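Local coordinates for twitching motility pilus retraction protein (Geobacter sulfurreducens PCA, PDB 5ZFQ), which probably powers retraction of the type IV pilus as a hexameric ATPase motor, turning ATP hydrolysis into twitching motility, at residues A[37-42]-A[52-57]. Numbering follows the deposited sequence.
Sequences VNRGGS and PQIRVD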
ATOM      1  N   VAL A  37       6.099 -40.714  28.246  1.00 42.78           N
ATOM      2  CA  VAL A  37       7.076 -41.479  27.481  1.00 43.35           C
ATOM      3  C   VAL A  37       7.016 -42.960  27.848  1.00 44.13           C
ATOM      4  O   VAL A  37       6.929 -43.805  26.959  1.00 45.31           O
ATOM      5  CB  VAL A  37       8.521 -40.953  27.687  1.00 49.66           C
ATOM      6  CG1 VAL A  37       9.514 -41.837  26.952  1.00 51.34           C
ATOM      7  CG2 VAL A  37       8.654 -39.515  27.199  1.00 48.14           C
ATOM      8  N   ASN A  38       7.048 -43.261  29.150  1.00 43.93           N
ATOM      9  CA  ASN A  38       6.964 -44.634  29.646  1.00 45.70           C
ATOM     10  C   ASN A  38       5.803 -45.413  29.036  1.00 46.41           C
ATOM     11  O   ASN A  38       5.933 -46.611  28.741  1.00 49.08           O
ATOM     12  CB  ASN A  38       6.829 -44.654  31.168  1.00 46.51           C
ATOM     13  CG  ASN A  38       8.152 -44.442  31.882  1.00 48.13           C
ATOM     14  OD1 ASN A  38       9.217 -44.505  31.271  1.00 49.17           O
ATOM     15  ND2 ASN A  38       8.087 -44.187  33.187  1.00 48.49           N
ATOM     16  N   ARG A  39       4.674 -44.736  28.828  1.00 44.03           N
ATOM     17  CA  ARG A  39       3.475 -45.433  28.376  1.00 43.97           C
ATOM     18  C   ARG A  39       3.339 -45.456  26.851  1.00 43.93           C
ATOM     19  O   ARG A  39       2.295 -45.851  26.321  1.00 44.69           O
ATOM     20  CB  ARG A  39       2.234 -44.818  29.027  1.00 42.19           C
ATOM     21  CG  ARG A  39       2.248 -44.980  30.531  1.00 42.14           C
ATOM     22  CD  ARG A  39       0.972 -44.526  31.142  1.00 41.18           C
ATOM     23  NE  ARG A  39      -0.139 -45.339  30.676  1.00 42.09           N
ATOM     24  CZ  ARG A  39      -1.404 -45.054  30.950  1.00 42.21           C
ATOM     25  NH1 ARG A  39      -1.690 -43.991  31.683  1.00 38.80           N
ATOM     26  NH2 ARG A  39      -2.378 -45.811  30.482  1.00 43.99           N
ATOM     27  N   GLY A  40       4.412 -45.072  26.157  1.00 43.07           N
ATOM     28  CA  GLY A  40       4.431 -45.094  24.708  1.00 43.09           C
ATOM     29  C   GLY A  40       3.461 -44.085  24.126  1.00 41.71           C
ATOM     30  O   GLY A  40       2.854 -44.318  23.077  1.00 42.43           O
ATOM     31  N   GLY A  41       3.313 -42.958  24.814  1.00 39.81           N
ATOM     32  CA  GLY A  41       2.419 -41.914  24.364  1.00 37.95           C
ATOM     33  C   GLY A  41       3.094 -40.958  23.404  1.00 36.38           C
ATOM     34  O   GLY A  41       4.325 -40.928  23.310  1.00 36.35           O
ATOM     35  N   SER A  42       2.291 -40.177  22.682  1.00 35.44           N
ATOM     36  CA  SER A  42       2.832 -39.197  21.734  1.00 34.47           C
ATOM     37  C   SER A  42       2.493 -37.779  22.183  1.00 32.72           C
ATOM     38  O   SER A  42       3.305 -36.870  22.044  1.00 31.85           O
ATOM     39  CB  SER A  42       2.307 -39.441  20.305  1.00 34.92           C
ATOM     40  OG  SER A  42       0.893 -39.331  20.222  1.00 34.62           O
ATOM     41  N   PRO A  52      -4.825 -34.481  33.358  1.00 33.45           N
ATOM     42  CA  PRO A  52      -3.906 -34.596  32.230  1.00 32.16           C
ATOM     43  C   PRO A  52      -4.311 -35.766  31.350  1.00 32.68           C
ATOM     44  O   PRO A  52      -4.693 -36.827  31.862  1.00 33.98           O
ATOM     45  CB  PRO A  52      -2.566 -34.841  32.910  1.00 32.04           C
ATOM     46  CG  PRO A  52      -2.699 -34.124  34.227  1.00 31.97           C
ATOM     47  CD  PRO A  52      -4.110 -34.386  34.644  1.00 33.24           C
ATOM     48  N   GLN A  53      -4.295 -35.554  30.041  1.00 32.17           N
ATOM     49  CA  GLN A  53      -4.597 -36.618  29.097  1.00 32.88           C
ATOM     50  C   GLN A  53      -3.374 -36.939  28.247  1.00 33.40           C
ATOM     51  O   GLN A  53      -2.665 -36.026  27.805  1.00 32.53           O
ATOM     52  CB  GLN A  53      -5.774 -36.215  28.221  1.00 32.39           C
ATOM     53  CG  GLN A  53      -7.014 -35.879  29.011  1.00 32.88           C
ATOM     54  CD  GLN A  53      -8.174 -36.801  28.681  1.00 34.84           C
ATOM     55  OE1 GLN A  53      -7.999 -37.834  28.038  1.00 35.68           O
ATOM     56  NE2 GLN A  53      -9.361 -36.443  29.138  1.00 35.87           N
ATOM     57  N   ILE A  54      -3.094 -38.224  28.042  1.00 35.57           N
ATOM     58  CA  ILE A  54      -2.066 -38.603  27.056  1.00 36.67           C
ATOM     59  C   ILE A  54      -2.713 -39.335  25.877  1.00 40.01           C
ATOM     60  O   ILE A  54      -3.797 -39.922  26.012  1.00 41.52           O
ATOM     61  CB  ILE A  54      -0.951 -39.502  27.646  1.00 36.37           C
ATOM     62  CG1 ILE A  54      -1.524 -40.875  28.040  1.00 36.94           C
ATOM     63  CG2 ILE A  54      -0.179 -38.761  28.787  1.00 31.33           C
ATOM     64  CD1 ILE A  54      -0.588 -41.736  28.894  1.00 37.30           C
ATOM     65  N   ARG A  55      -2.066 -39.270  24.716  1.00 41.42           N
ATOM     66  CA  ARG A  55      -2.557 -39.971  23.545  1.00 44.84           C
ATOM     67  C   ARG A  55      -1.641 -41.147  23.282  1.00 46.25           C
ATOM     68  O   ARG A  55      -0.434 -40.966  23.173  1.00 43.22           O
ATOM     69  CB  ARG A  55      -2.622 -39.052  22.309  1.00 45.99           C
ATOM     70  CG  ARG A  55      -3.260 -39.736  21.084  1.00 48.42           C
ATOM     71  CD  ARG A  55      -3.212 -38.901  19.820  1.00 34.20           C
ATOM     72  NE  ARG A  55      -3.855 -37.589  19.927  1.00 35.73           N
ATOM     73  CZ  ARG A  55      -5.166 -37.359  19.843  1.00 36.58           C
ATOM     74  NH1 ARG A  55      -6.014 -38.355  19.628  1.00 38.77           N
ATOM     75  NH2 ARG A  55      -5.632 -36.119  19.947  1.00 35.67           N
ATOM     76  N   VAL A  56      -2.214 -42.342  23.183  1.00 50.13           N
ATOM     77  CA  VAL A  56      -1.437 -43.557  22.956  1.00 53.27           C
ATOM     78  C   VAL A  56      -1.945 -44.335  21.747  1.00 56.72           C
ATOM     79  O   VAL A  56      -3.073 -44.833  21.752  1.00 57.35           O
ATOM     80  CB  VAL A  56      -1.465 -44.489  24.188  1.00 54.89           C
ATOM     81  CG1 VAL A  56      -0.511 -45.657  23.981  1.00 56.59           C
ATOM     82  CG2 VAL A  56      -1.114 -43.723  25.458  1.00 53.21           C
ATOM     83  N   ASP A  57      -1.105 -44.453  20.722  1.00 59.09           N
ATOM     84  CA  ASP A  57      -1.499 -45.106  19.473  1.00 62.95           C
ATOM     85  C   ASP A  57      -2.829 -44.578  18.942  1.00 64.11           C
ATOM     86  O   ASP A  57      -3.641 -45.351  18.437  1.00 65.29           O
ATOM     87  CB  ASP A  57      -1.590 -46.630  19.656  1.00 67.09           C
ATOM     88  CG  ASP A  57      -0.225 -47.289  19.819  1.00 69.48           C
ATOM     89  OD1 ASP A  57       0.796 -46.654  19.465  1.00 70.25           O
ATOM     90  OD2 ASP A  57      -0.171 -48.454  20.273  1.00 72.16           O
TER
HETATM   91  O   HOH W   1       1.710 -43.102  21.024  1.00 36.17           O
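S42 N donates a backbone hydrogen bond to R55 O at 2.9 Å and so joins the residues that follow helix 29-38 to strand 53-56. Just before it, G41 lies beside the strand, its CA 4.4 Å from the CA of V56 and 3.2 Å from R55 O. The methyls of V56 press against the turn: CG1, anti to the backbone N (chi1 -173°), lies 3.7 Å from R39 O and equally near G40 O, while CG2 faces G41 CA. A water separately bridges G40 O, to which it donates at 2.6 Å, and D57 N, from which it accepts. Next to V56, I54 meets the R39 side chain, which bends at chi3 (63°) and crosses that of I54 at about a right angle, bringing I54 CD1 over one face of the guanidinium, 3.8 Å from NH1.

The turn owes its shape to a Schellman motif: G40, at positive phi, is its C' residue, with G40 N bonded to V37 O and G41 N to L36 O. R55 directs its guanidinium to D222 and D224 of the second subunit through salt bridges, linking this strand to the subunit interface. Strand 53-56 runs antiparallel between strands 43-46 and 59-62 in the N-terminal sheet; I54 packs on L36 and L44, V56 on I61, and the tight turn carries the chain from helix 29-38 directly into strand 43-46.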